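Local coordinates for protein N-acetylglucosamine-6-phosphate deacetylase (Thermotoga maritima, PDB 1O12) that probably removes the acetyl group from N-acetylglucosamine-6-phosphate, as a metal-dependent hydrolase of the NagA family with one divalent metal ion per subunit, at residues 228-239 with 256-267. Residues are numbered along the deposited sequence; the frame is centred on the assembly and turned at random.
Sequences GLLLDDVKLELI and VKKANGIVLVTD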
# COMPACT_ATOMS: atom_id res chain seq x y z
N GLY A 228 9.10 -2.00 0.82
CA GLY A 228 8.50 -2.99 1.71
C GLY A 228 7.13 -3.46 1.25
O GLY A 228 6.80 -4.64 1.33
N LEU A 229 6.32 -2.53 0.77
CA LEU A 229 5.00 -2.92 0.33
C LEU A 229 5.02 -3.50 -1.07
O LEU A 229 4.30 -4.45 -1.36
CB LEU A 229 4.07 -1.70 0.36
CG LEU A 229 3.88 -1.03 1.71
CD1 LEU A 229 3.22 0.33 1.55
CD2 LEU A 229 3.05 -1.99 2.59
N LEU A 230 5.86 -2.94 -1.93
CA LEU A 230 5.93 -3.35 -3.33
C LEU A 230 6.49 -4.72 -3.60
O LEU A 230 5.93 -5.48 -4.39
CB LEU A 230 6.76 -2.34 -4.13
CG LEU A 230 6.94 -2.63 -5.62
CD1 LEU A 230 5.58 -2.62 -6.30
CD2 LEU A 230 7.86 -1.60 -6.25
N LEU A 231 7.61 -5.02 -2.94
CA LEU A 231 8.31 -6.29 -3.12
C LEU A 231 7.66 -7.45 -2.38
O LEU A 231 7.64 -7.50 -1.15
CB LEU A 231 9.77 -6.13 -2.69
CG LEU A 231 10.44 -4.95 -3.38
CD1 LEU A 231 11.78 -4.67 -2.72
CD2 LEU A 231 10.58 -5.22 -4.89
N ASP A 232 7.16 -8.40 -3.16
CA ASP A 232 6.48 -9.57 -2.62
C ASP A 232 7.26 -10.52 -1.72
O ASP A 232 6.66 -11.15 -0.86
CB ASP A 232 5.86 -10.34 -3.76
CG ASP A 232 4.61 -9.66 -4.28
OD1 ASP A 232 4.62 -8.39 -4.41
OD2 ASP A 232 3.62 -10.39 -4.56
N ASP A 233 8.57 -10.63 -1.90
CA ASP A 233 9.36 -11.52 -1.05
C ASP A 233 10.16 -10.84 0.07
O ASP A 233 11.06 -11.45 0.63
CB ASP A 233 10.30 -12.36 -1.90
CG ASP A 233 11.18 -11.51 -2.73
OD1 ASP A 233 12.02 -12.07 -3.47
OD2 ASP A 233 11.02 -10.27 -2.64
N VAL A 234 9.84 -9.58 0.35
CA VAL A 234 10.47 -8.82 1.45
C VAL A 234 9.46 -8.98 2.58
O VAL A 234 8.28 -8.63 2.42
CB VAL A 234 10.56 -7.30 1.15
CG1 VAL A 234 10.75 -6.52 2.44
CG2 VAL A 234 11.70 -7.01 0.22
N LYS A 235 9.89 -9.49 3.73
CA LYS A 235 8.93 -9.64 4.82
C LYS A 235 8.98 -8.41 5.73
O LYS A 235 10.03 -7.76 5.83
CB LYS A 235 9.22 -10.92 5.60
CG LYS A 235 9.31 -12.18 4.75
CD LYS A 235 9.21 -13.43 5.62
CE LYS A 235 9.34 -14.70 4.81
NZ LYS A 235 8.48 -14.67 3.58
N LEU A 236 7.87 -8.09 6.39
CA LEU A 236 7.85 -6.93 7.26
C LEU A 236 7.52 -7.33 8.67
O LEU A 236 6.56 -8.07 8.90
CB LEU A 236 6.79 -5.92 6.79
CG LEU A 236 6.69 -5.58 5.30
CD1 LEU A 236 5.58 -4.57 5.07
CD2 LEU A 236 8.02 -5.03 4.83
N GLU A 237 8.29 -6.86 9.64
CA GLU A 237 7.92 -7.22 10.98
C GLU A 237 6.94 -6.14 11.47
O GLU A 237 7.07 -4.98 11.14
CB GLU A 237 9.16 -7.43 11.88
CG GLU A 237 9.89 -6.23 12.39
CD GLU A 237 11.12 -6.60 13.24
OE1 GLU A 237 11.57 -5.73 14.01
OE2 GLU A 237 11.66 -7.74 13.14
N LEU A 238 5.92 -6.55 12.22
CA LEU A 238 4.91 -5.63 12.71
C LEU A 238 4.68 -5.74 14.23
O LEU A 238 4.55 -6.84 14.76
CB LEU A 238 3.57 -5.91 12.03
CG LEU A 238 3.33 -6.04 10.54
CD1 LEU A 238 1.81 -6.19 10.35
CD2 LEU A 238 3.87 -4.83 9.75
N ILE A 239 4.62 -4.62 14.93
CA ILE A 239 4.35 -4.65 16.36
C ILE A 239 2.84 -4.44 16.53
O ILE A 239 2.37 -3.32 16.39
CB ILE A 239 5.10 -3.52 17.10
CG1 ILE A 239 6.61 -3.72 16.95
CG2 ILE A 239 4.69 -3.49 18.58
CD1 ILE A 239 7.42 -2.47 17.25
N VAL A 256 -2.11 -5.88 1.71
CA VAL A 256 -1.06 -5.82 0.70
C VAL A 256 -0.04 -6.96 0.74
O VAL A 256 0.29 -7.53 -0.29
CB VAL A 256 -0.25 -4.51 0.84
CG1 VAL A 256 0.80 -4.44 -0.26
CG2 VAL A 256 -1.19 -3.31 0.81
N LYS A 257 0.44 -7.27 1.94
CA LYS A 257 1.45 -8.31 2.12
C LYS A 257 0.96 -9.74 2.31
O LYS A 257 1.71 -10.68 2.04
CB LYS A 257 2.32 -7.94 3.32
CG LYS A 257 3.00 -6.59 3.21
CD LYS A 257 3.98 -6.57 2.07
CE LYS A 257 4.94 -7.70 2.16
NZ LYS A 257 5.99 -7.57 1.11
N LYS A 258 -0.28 -9.89 2.79
CA LYS A 258 -0.90 -11.20 3.08
C LYS A 258 -0.11 -11.81 4.20
O LYS A 258 0.90 -11.26 4.58
CB LYS A 258 -0.89 -12.15 1.87
CG LYS A 258 -1.57 -11.60 0.64
CD LYS A 258 -2.99 -11.08 0.91
CE LYS A 258 -3.53 -10.32 -0.35
NZ LYS A 258 -4.79 -9.50 -0.16
N ALA A 259 -0.57 -12.94 4.73
CA ALA A 259 0.11 -13.63 5.84
C ALA A 259 1.56 -13.98 5.53
O ALA A 259 2.43 -13.87 6.39
CB ALA A 259 -0.65 -14.88 6.20
N ASN A 260 1.81 -14.36 4.29
CA ASN A 260 3.15 -14.74 3.81
C ASN A 260 4.23 -13.66 3.94
O ASN A 260 5.41 -13.99 3.95
CB ASN A 260 3.06 -15.16 2.33
CG ASN A 260 1.77 -15.95 2.01
OD1 ASN A 260 0.62 -15.54 2.39
ND2 ASN A 260 1.93 -17.07 1.31
N GLY A 261 3.85 -12.39 4.04
CA GLY A 261 4.85 -11.34 4.11
C GLY A 261 4.93 -10.56 5.41
O GLY A 261 5.47 -9.46 5.42
N ILE A 262 4.41 -11.12 6.50
CA ILE A 262 4.43 -10.45 7.80
C ILE A 262 5.05 -11.30 8.91
O ILE A 262 4.77 -12.49 9.05
CB ILE A 262 3.01 -10.06 8.20
CG1 ILE A 262 2.57 -8.84 7.39
CG2 ILE A 262 2.92 -9.82 9.68
CD1 ILE A 262 1.05 -8.70 7.33
N VAL A 263 5.89 -10.68 9.70
CA VAL A 263 6.54 -11.38 10.79
C VAL A 263 6.11 -10.75 12.10
O VAL A 263 6.42 -9.58 12.35
CB VAL A 263 8.05 -11.31 10.64
CG1 VAL A 263 8.75 -11.50 11.99
CG2 VAL A 263 8.49 -12.39 9.70
N LEU A 264 5.41 -11.50 12.94
CA LEU A 264 4.99 -10.90 14.22
C LEU A 264 6.22 -10.71 15.08
O LEU A 264 7.16 -11.51 15.05
CB LEU A 264 3.95 -11.78 14.91
CG LEU A 264 2.54 -11.19 14.94
CD1 LEU A 264 2.28 -10.36 13.72
CD2 LEU A 264 1.50 -12.28 15.08
N VAL A 265 6.22 -9.65 15.87
CA VAL A 265 7.36 -9.33 16.71
C VAL A 265 6.82 -8.63 17.97
O VAL A 265 5.72 -8.08 17.96
CB VAL A 265 8.31 -8.39 15.87
CG1 VAL A 265 8.68 -7.19 16.64
CG2 VAL A 265 9.53 -9.17 15.38
N THR A 266 7.59 -8.62 19.04
CA THR A 266 7.12 -7.99 20.25
C THR A 266 7.77 -6.62 20.50
O THR A 266 7.07 -5.66 20.83
CB THR A 266 7.35 -8.98 21.45
OG1 THR A 266 6.19 -9.00 22.29
CG2 THR A 266 8.58 -8.62 22.24
N ASP A 267 9.09 -6.51 20.30
CA ASP A 267 9.84 -5.27 20.51
C ASP A 267 9.61 -4.86 21.96
O ASP A 267 9.65 -3.69 22.32
CB ASP A 267 9.38 -4.17 19.55
CG ASP A 267 10.31 -2.91 19.54
OD1 ASP A 267 11.57 -3.03 19.49
OD2 ASP A 267 9.78 -1.78 19.57
O HOH W 1 3.97 -8.03 -1.19
O HOH W 2 3.16 -8.00 16.76
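Leu238 and Ile262 meet on one face of two parallel strands, 235-239 and 262-265, with CD1 of Leu238 3.9 Å from CG2 of Ile262. Leu236 shares that face and sets its CD1 crosswise against the aliphatic stem of Lys257. The other face carries Val263, Val265, Glu237 and Ile239; Glu237, extended beyond CG, brings OE2 against CG2 of Val265, while OE1 is hydrogen-bonded to ND1 of His61 and the backbone N of His209, and OE2 forms a salt bridge with Arg206. Ile239 reaches past Val265 to Asp267, its CD1 3.4 Å from OD2 of that predicted proton donor/acceptor, whose OD1 is bonded to His63.

Between the strands, Leu236 N donates to Gly261 O at 2.9 Å, Leu236 O accepts from Val263 N, and Val263 O from Leu238 N. The next bond, Val265 N to Leu238 O, is weak at 3.5 Å; there a water joins Leu238 O to Val265 O.

Buried Lys257, bent at chi2 and chi3 (-64° and -53°), brings NZ to Gly228 O at 3.0 Å and, in the carbonyl plane, to Val234 O at 2.8 Å. The ammonium thus ties the last turn of helix 223-230 to the residue just ahead of strand 235-239; NZ also donates to a water, whose own bond to OD1 of Asp232 is weak. Farther out, Lys235 NZ donates to the backbone O of Asn260 at 3.2 Å.

This is a beta-alpha-beta crossover of the amidohydrolase barrel: helix 247-257 connects the two strands, strand 206-207 flanks 235-239, and helix 322-336 packs against Leu264.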